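Local structure of penicillin binding protein 2X (Streptococcus thermophilus, 5U47) at residues V251-G256 with A425-G430; L301-I306 with S376-G381; F423-I426 with I431-E434. The protein probably acts as a divisome transpeptidase that cross-links septal peptidoglycan and, as in its relatives, is inactivated by beta-lactam acylation of an active-site serine. The protein carries 1 engineered substitution. One frame throughout, in Å; residues are numbered along the deposited sequence.

Interaction 1: residues V251-G256 with A425-G430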
loop_
_atom_site.group_PDB
_atom_site.type_symbol
_atom_site.label_atom_id
_atom_site.label_comp_id
_atom_site.label_asym_id
_atom_site.label_seq_id
_atom_site.Cartn_x
_atom_site.Cartn_y
_atom_site.Cartn_z
ATOM N N VAL A 251 -0.277 11.547 0.717
ATOM C CA VAL A 251 -1.637 11.172 0.333
ATOM C C VAL A 251 -2.398 12.385 -0.149
ATOM O O VAL A 251 -2.225 13.498 0.380
ATOM C CB VAL A 251 -2.399 10.582 1.553
ATOM C CG1 VAL A 251 -3.840 10.239 1.218
ATOM C CG2 VAL A 251 -1.684 9.328 2.076
ATOM N N ASN A 252 -3.246 12.171 -1.149
ATOM C CA ASN A 252 -4.139 13.214 -1.652
ATOM C C ASN A 252 -5.224 13.358 -0.584
ATOM O O ASN A 252 -5.979 12.420 -0.302
ATOM C CB ASN A 252 -4.741 12.815 -3.006
ATOM C CG ASN A 252 -5.673 13.875 -3.570
ATOM O OD1 ASN A 252 -6.513 14.433 -2.858
ATOM N ND2 ASN A 252 -5.523 14.157 -4.852
ATOM N N ALA A 253 -5.288 14.552 -0.001
ATOM C CA ALA A 253 -6.205 14.858 1.090
ATOM C C ALA A 253 -7.662 14.783 0.746
ATOM O O ALA A 253 -8.483 14.623 1.636
ATOM C CB ALA A 253 -5.905 16.245 1.634
ATOM N N LYS A 254 -7.988 14.908 -0.527
ATOM C CA LYS A 254 -9.373 14.903 -0.973
ATOM C C LYS A 254 -9.822 13.567 -1.536
ATOM O O LYS A 254 -11.020 13.362 -1.671
ATOM C CB LYS A 254 -9.581 15.960 -2.070
ATOM C CG LYS A 254 -9.300 17.392 -1.634
ATOM C CD LYS A 254 -9.448 18.319 -2.828
ATOM C CE LYS A 254 -9.110 19.757 -2.502
ATOM N NZ LYS A 254 -10.117 20.409 -1.633
ATOM N N THR A 255 -8.883 12.674 -1.869
ATOM C CA THR A 255 -9.247 11.395 -2.499
ATOM C C THR A 255 -8.749 10.149 -1.791
ATOM O O THR A 255 -9.243 9.053 -2.079
ATOM C CB THR A 255 -8.716 11.305 -3.947
ATOM O OG1 THR A 255 -7.291 11.224 -3.928
ATOM C CG2 THR A 255 -9.170 12.499 -4.797
ATOM N N GLY A 256 -7.781 10.299 -0.891
ATOM C CA GLY A 256 -7.205 9.138 -0.213
ATOM C C GLY A 256 -6.154 8.383 -1.026
ATOM O O GLY A 256 -5.617 7.369 -0.563
ATOM N N ALA A 425 -10.010 12.087 7.613
ATOM C CA ALA A 425 -11.216 12.722 8.140
ATOM C C ALA A 425 -10.895 14.153 8.578
ATOM O O ALA A 425 -11.700 15.054 8.444
ATOM C CB ALA A 425 -11.791 11.926 9.293
ATOM N N ILE A 426 -9.686 14.358 9.076
ATOM C CA ILE A 426 -9.249 15.681 9.483
ATOM C C ILE A 426 -9.080 16.580 8.257
ATOM O O ILE A 426 -9.507 17.731 8.286
ATOM C CB ILE A 426 -7.935 15.585 10.267
ATOM C CG1 ILE A 426 -8.116 14.711 11.518
ATOM C CG2 ILE A 426 -7.404 16.977 10.628
ATOM C CD1 ILE A 426 -9.037 15.281 12.569
ATOM N N SER A 427 -8.473 16.039 7.197
ATOM C CA SER A 427 -8.184 16.762 5.957
ATOM C C SER A 427 -9.367 16.921 5.003
ATOM O O SER A 427 -9.320 17.767 4.102
ATOM C CB SER A 427 -7.088 16.032 5.149
ATOM O OG SER A 427 -7.622 14.869 4.461
ATOM N N ASN A 428 -10.394 16.096 5.178
ATOM C CA ASN A 428 -11.550 16.082 4.272
ATOM C C ASN A 428 -12.896 16.364 4.993
ATOM O O ASN A 428 -13.836 15.557 4.917
ATOM C CB ASN A 428 -11.580 14.709 3.560
ATOM C CG ASN A 428 -12.686 14.597 2.527
ATOM O OD1 ASN A 428 -12.860 15.478 1.707
ATOM N ND2 ASN A 428 -13.432 13.479 2.559
ATOM N N ASN A 429 -12.969 17.503 5.695
ATOM C CA ASN A 429 -14.204 17.981 6.336
ATOM C C ASN A 429 -14.932 16.978 7.247
ATOM O O ASN A 429 -16.169 16.961 7.327
ATOM C CB ASN A 429 -15.155 18.508 5.242
ATOM C CG ASN A 429 -14.539 19.648 4.444
ATOM O OD1 ASN A 429 -14.398 19.569 3.215
ATOM N ND2 ASN A 429 -14.107 20.676 5.138
ATOM N N GLY A 430 -14.160 16.157 7.941
ATOM C CA GLY A 430 -14.708 15.161 8.845
ATOM C C GLY A 430 -15.041 13.818 8.224
ATOM O O GLY A 430 -15.320 12.876 8.949
HETATM O O HOH W 1 -13.164 14.752 -0.893
#
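Ser427 turns its hydroxyl (chi1 77°) into the space between its own backbone N and carbonyl carbon, and this brings OG to 3.0 Å from Ala253 O. Asn428, the next residue, takes a different torsion: its CG stands anti to the backbone N (chi1 -176°), which carries the amide out beside the turn formed by Ala253 and Lys254. The Ser427 proton has two candidate acceptors: Thr424 O, one turn back in the same helix, competes for it, so the approach to Ala253 O may or may not carry it. The methyl of Ala253 packs alongside the serine, with Ala253 CB 3.7 Å from Ser427 CB. Ala253 O is touched from a second direction by the methylene of Asn428, Asn428 CB standing 3.6 Å from it. Further out, one water donates to both sides, lying 2.7 Å from Lys254 O and 2.7 Å from Asn428 OD1, and so joins two acceptors that could not bond directly. The other end of that amide is used elsewhere: Asn428 ND2 donates to Ile431 O. On the strand side the turn is held by an Asx turn, in which Lys254 N donates to Asn252 OD1 over 2.8 Å, in the plane of the side-chain carbonyl. Gly256 N closes back on Asn252 O at 2.8 Å. Lys254 NZ reaches away to a salt bridge with Asp538. The contact thus joins the end of strand 245-252, at the turn toward strand 258-264, to the C-terminal end of helix 416-427, where Asn428 leaves helical geometry. Strand 541-548 lies next to strand 245-252 in the five-stranded antiparallel sheet, and its Ile542 touches both Ala253 and Ser427.

Interaction 2: residues L301-I306 with S376-G381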
loop_
_atom_site.group_PDB
_atom_site.type_symbol
_atom_site.label_atom_id
_atom_site.label_comp_id
_atom_site.label_asym_id
_atom_site.label_seq_id
_atom_site.Cartn_x
_atom_site.Cartn_y
_atom_site.Cartn_z
ATOM N N LEU A 301 -7.686 13.111 19.176
ATOM C CA LEU A 301 -8.184 13.507 20.500
ATOM C C LEU A 301 -8.802 14.877 20.487
ATOM O O LEU A 301 -9.915 15.057 20.956
ATOM C CB LEU A 301 -7.076 13.524 21.543
ATOM C CG LEU A 301 -7.617 14.002 22.917
ATOM C CD1 LEU A 301 -8.422 12.903 23.588
ATOM C CD2 LEU A 301 -6.515 14.449 23.811
ATOM N N LEU A 302 -8.050 15.848 19.982
ATOM C CA LEU A 302 -8.509 17.217 19.889
ATOM C C LEU A 302 -9.777 17.333 19.055
ATOM O O LEU A 302 -10.692 18.060 19.444
ATOM C CB LEU A 302 -7.423 18.110 19.292
ATOM C CG LEU A 302 -7.777 19.593 19.131
ATOM C CD1 LEU A 302 -8.087 20.227 20.473
ATOM C CD2 LEU A 302 -6.647 20.342 18.456
ATOM N N SER A 303 -9.836 16.618 17.926
ATOM C CA SER A 303 -11.029 16.679 17.066
ATOM C C SER A 303 -12.260 16.165 17.803
ATOM O O SER A 303 -13.354 16.693 17.618
ATOM C CB SER A 303 -10.854 15.898 15.760
ATOM O OG SER A 303 -10.828 14.496 15.962
ATOM N N ALA A 304 -12.064 15.125 18.611
ATOM C CA ALA A 304 -13.145 14.527 19.398
ATOM C C ALA A 304 -13.617 15.488 20.492
ATOM O O ALA A 304 -14.819 15.650 20.721
ATOM C CB ALA A 304 -12.694 13.210 20.007
ATOM N N ALA A 305 -12.661 16.120 21.168
ATOM C CA ALA A 305 -12.989 17.087 22.209
ATOM C C ALA A 305 -13.798 18.237 21.625
ATOM O O ALA A 305 -14.775 18.688 22.240
ATOM C CB ALA A 305 -11.725 17.615 22.874
ATOM N N ILE A 306 -13.404 18.713 20.446
ATOM C CA ILE A 306 -14.125 19.817 19.803
ATOM C C ILE A 306 -15.514 19.350 19.382
ATOM O O ILE A 306 -16.509 20.046 19.627
ATOM C CB ILE A 306 -13.343 20.401 18.612
ATOM C CG1 ILE A 306 -12.062 21.081 19.132
ATOM C CG2 ILE A 306 -14.209 21.400 17.843
ATOM C CD1 ILE A 306 -11.086 21.497 18.050
ATOM N N SER A 376 -13.264 4.089 17.994
ATOM C CA SER A 376 -13.985 3.095 17.218
ATOM C C SER A 376 -14.495 3.745 15.907
ATOM O O SER A 376 -14.369 3.154 14.832
ATOM C CB SER A 376 -15.113 2.492 18.062
ATOM O OG SER A 376 -15.715 1.417 17.374
ATOM N N LEU A 377 -15.012 4.971 15.988
ATOM C CA LEU A 377 -15.455 5.707 14.791
ATOM C C LEU A 377 -14.291 5.982 13.825
ATOM O O LEU A 377 -14.481 6.015 12.607
ATOM C CB LEU A 377 -16.116 7.021 15.178
ATOM C CG LEU A 377 -17.477 6.949 15.890
ATOM C CD1 LEU A 377 -17.920 8.345 16.267
ATOM C CD2 LEU A 377 -18.538 6.284 15.024
ATOM N N TYR A 378 -13.103 6.205 14.397
ATOM C CA TYR A 378 -11.866 6.377 13.635
ATOM C C TYR A 378 -11.303 5.011 13.152
ATOM O O TYR A 378 -10.293 4.966 12.444
ATOM C CB TYR A 378 -10.824 7.159 14.436
ATOM C CG TYR A 378 -10.897 8.671 14.279
ATOM C CD1 TYR A 378 -10.527 9.271 13.074
ATOM C CD2 TYR A 378 -11.262 9.507 15.346
ATOM C CE1 TYR A 378 -10.546 10.645 12.916
ATOM C CE2 TYR A 378 -11.293 10.890 15.200
ATOM C CZ TYR A 378 -10.924 11.460 13.984
ATOM O OH TYR A 378 -10.946 12.836 13.804
ATOM N N LYS A 379 -11.951 3.929 13.587
ATOM C CA LYS A 379 -11.670 2.546 13.173
ATOM C C LYS A 379 -10.366 1.911 13.631
ATOM O O LYS A 379 -9.899 0.914 13.024
ATOM C CB LYS A 379 -11.837 2.371 11.650
ATOM C CG LYS A 379 -13.249 2.627 11.157
ATOM C CD LYS A 379 -13.352 2.365 9.662
ATOM C CE LYS A 379 -14.762 2.600 9.152
ATOM N NZ LYS A 379 -15.719 1.564 9.631
ATOM N N PHE A 380 -9.767 2.467 14.675
ATOM C CA PHE A 380 -8.580 1.843 15.242
ATOM C C PHE A 380 -8.930 0.454 15.734
ATOM O O PHE A 380 -10.061 0.205 16.188
ATOM C CB PHE A 380 -7.956 2.716 16.313
ATOM C CG PHE A 380 -7.349 3.963 15.747
ATOM C CD1 PHE A 380 -6.192 3.881 15.004
ATOM C CD2 PHE A 380 -7.963 5.201 15.904
ATOM C CE1 PHE A 380 -5.617 5.010 14.449
ATOM C CE2 PHE A 380 -7.396 6.344 15.348
ATOM C CZ PHE A 380 -6.219 6.246 14.621
ATOM N N GLY A 381 -7.985 -0.472 15.563
ATOM C CA GLY A 381 -8.203 -1.883 15.896
ATOM C C GLY A 381 -8.854 -2.680 14.753
ATOM O O GLY A 381 -9.029 -3.895 14.863
#
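Tyr378, whose hydroxyl meets Ser303, lies immediately before Lys379, where a positive phi of 69° and two bonds back into the last turn, among them Lys379 N to Ser376 O at 2.8 Å, close helix 368-377 in a Schellman motif. From there the phenol reaches across to helix 297-308, and Tyr378 OH donates to Ser303 OG over 2.7 Å. The serine oxygen sits at the edge of the ring and near its plane, displaced toward the CE2 side of the hydroxyl, with Tyr378 CE2 3.7 Å from Ser303 OG. Ser303 OG accepts this bond and donates its own hydrogen to Met300 O, one turn back, so that the buried serine oxygen is held as acceptor and as donor. Ala422 and Ile426 of helix 416-427 and Pro460 pack round the tyrosine; Val461 and Thr469 touch the serine. The arrangement is a buried polar tie within the helical part of the penicillin-binding transpeptidase fold. The start of helix 297-308 fits the SxxK pattern (Ser295, Lys298), consistent with the helix that follows the nucleophilic serine in penicillin-binding transpeptidases.

Interaction 3: residues F423-I426 with I431-E434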
loop_
_atom_site.group_PDB
_atom_site.type_symbol
_atom_site.label_atom_id
_atom_site.label_comp_id
_atom_site.label_asym_id
_atom_site.label_seq_id
_atom_site.Cartn_x
_atom_site.Cartn_y
_atom_site.Cartn_z
ATOM N N PHE A 423 -6.314 10.318 9.443
ATOM C CA PHE A 423 -5.951 11.666 9.014
ATOM C C PHE A 423 -6.840 12.193 7.880
ATOM O O PHE A 423 -7.066 13.410 7.790
ATOM C CB PHE A 423 -4.481 11.776 8.576
ATOM C CG PHE A 423 -3.471 11.575 9.690
ATOM C CD1 PHE A 423 -3.657 12.135 10.950
ATOM C CD2 PHE A 423 -2.285 10.903 9.439
ATOM C CE1 PHE A 423 -2.696 11.976 11.959
ATOM C CE2 PHE A 423 -1.329 10.737 10.440
ATOM C CZ PHE A 423 -1.544 11.269 11.698
ATOM N N THR A 424 -7.364 11.306 7.029
ATOM C CA THR A 424 -8.204 11.788 5.942
ATOM C C THR A 424 -9.467 12.493 6.454
ATOM O O THR A 424 -9.950 13.390 5.787
ATOM C CB THR A 424 -8.633 10.696 4.915
ATOM O OG1 THR A 424 -9.404 9.681 5.572
ATOM C CG2 THR A 424 -7.467 10.085 4.253
ATOM N N ALA A 425 -10.010 12.087 7.613
ATOM C CA ALA A 425 -11.216 12.722 8.140
ATOM C C ALA A 425 -10.895 14.153 8.578
ATOM O O ALA A 425 -11.700 15.054 8.444
ATOM C CB ALA A 425 -11.791 11.926 9.293
ATOM N N ILE A 426 -9.686 14.358 9.076
ATOM C CA ILE A 426 -9.249 15.681 9.483
ATOM C C ILE A 426 -9.080 16.580 8.257
ATOM O O ILE A 426 -9.507 17.731 8.286
ATOM C CB ILE A 426 -7.935 15.585 10.267
ATOM C CG1 ILE A 426 -8.116 14.711 11.518
ATOM C CG2 ILE A 426 -7.404 16.977 10.628
ATOM C CD1 ILE A 426 -9.037 15.281 12.569
ATOM N N ILE A 431 -14.963 13.730 6.891
ATOM C CA ILE A 431 -15.365 12.539 6.109
ATOM C C ILE A 431 -14.168 11.642 5.841
ATOM O O ILE A 431 -13.293 11.981 5.050
ATOM C CB ILE A 431 -16.008 12.982 4.767
ATOM C CG1 ILE A 431 -17.180 13.938 5.045
ATOM C CG2 ILE A 431 -16.462 11.781 3.933
ATOM C CD1 ILE A 431 -17.652 14.689 3.826
ATOM N N MET A 432 -14.165 10.478 6.472
ATOM C CA MET A 432 -13.060 9.551 6.379
ATOM C C MET A 432 -13.105 8.801 5.052
ATOM O O MET A 432 -14.192 8.388 4.584
ATOM C CB MET A 432 -13.104 8.585 7.561
ATOM C CG MET A 432 -11.794 7.885 7.825
ATOM S SD MET A 432 -11.729 7.171 9.500
ATOM C CE MET A 432 -12.838 5.830 9.188
ATOM N N LEU A 433 -11.917 8.625 4.470
ATOM C CA LEU A 433 -11.723 7.963 3.193
ATOM C C LEU A 433 -10.842 6.746 3.347
ATOM O O LEU A 433 -9.976 6.690 4.234
ATOM C CB LEU A 433 -11.031 8.917 2.205
ATOM C CG LEU A 433 -11.689 10.272 1.938
ATOM C CD1 LEU A 433 -10.860 11.132 0.991
ATOM C CD2 LEU A 433 -13.078 10.084 1.371
ATOM N N GLU A 434 -11.074 5.763 2.484
ATOM C CA GLU A 434 -10.241 4.562 2.446
ATOM C C GLU A 434 -8.958 4.906 1.666
ATOM O O GLU A 434 -9.039 5.398 0.536
ATOM C CB GLU A 434 -10.995 3.447 1.733
ATOM C CG GLU A 434 -10.258 2.122 1.606
ATOM C CD GLU A 434 -10.187 1.309 2.893
ATOM O OE1 GLU A 434 -10.433 1.825 4.013
ATOM O OE2 GLU A 434 -9.862 0.119 2.765
#
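Thr424 meets Leu433 first through its CB, Thr424 CB lying 3.9 Å from Leu433 N. Its chi1 of 61° then turns OG1 between the backbone N and the carbonyl carbon, facing the strand. There OG1 accepts a nearly straight bond from the backbone: Leu433 N to Thr424 OG1 is 2.9 Å, with an angle of 170° at the hydrogen. The same oxygen brushes the methionine side chain, Met432 CG lying 3.7 Å from Thr424 OG1. Its own proton goes back into the helix, to Arg421 O, so the buried hydroxyl is gripped as acceptor by the strand and as donor by the helix. One residue further along, the methyl of Ala425 lies against the start of the methionine chain, with Ala425 CB 4.0 Å from Met432 CB. From that point Met432 leads away and bends at chi3 (73°), which takes its methyl off toward Lys379. The backbones themselves come close here, Ala425 CA standing 3.8 Å from Ile431 O. After helix 416-427 the chain reverses through residues 428-430 and lays residues 431-433 alongside the helix's last turn. The short strand 432-433 is weakly bonded and pairs antiparallel with strand 456-458: Met432 bonds Ile457 and Gly458, whereas Leu433 N is directed to the helix. Elsewhere on the helix, Phe423 makes an edge-to-face stack with Tyr544 of strand 541-548 and touches Val531 and Met533 of strand 526-534, and Ile426 packs on Val299 and Met300 of helix 297-308.

In the fold
All three contacts lie inside the transpeptidase domain and gather round the end of helix 416-427. Interactions 1 and 3 share Ala425 and Ile426, and their centres are about 5 Å apart; Leu433 joins them, its CD1 lying 3.5 Å from Lys254 O and its CD2 3.6 Å from Asn428 ND2. Interaction 2 stands further off, its centre about 15 Å from that of interaction 1 and 11 Å from that of interaction 3. Ile426 CD1 connects them, 3.3 Å from Tyr378 OH and 3.7 Å from Ser303 CB, and Met432 CE adds a second link, 3.5 Å from Lys379 CD. Helix 297-308, whose start fits the SxxK pattern, packs on Ile426.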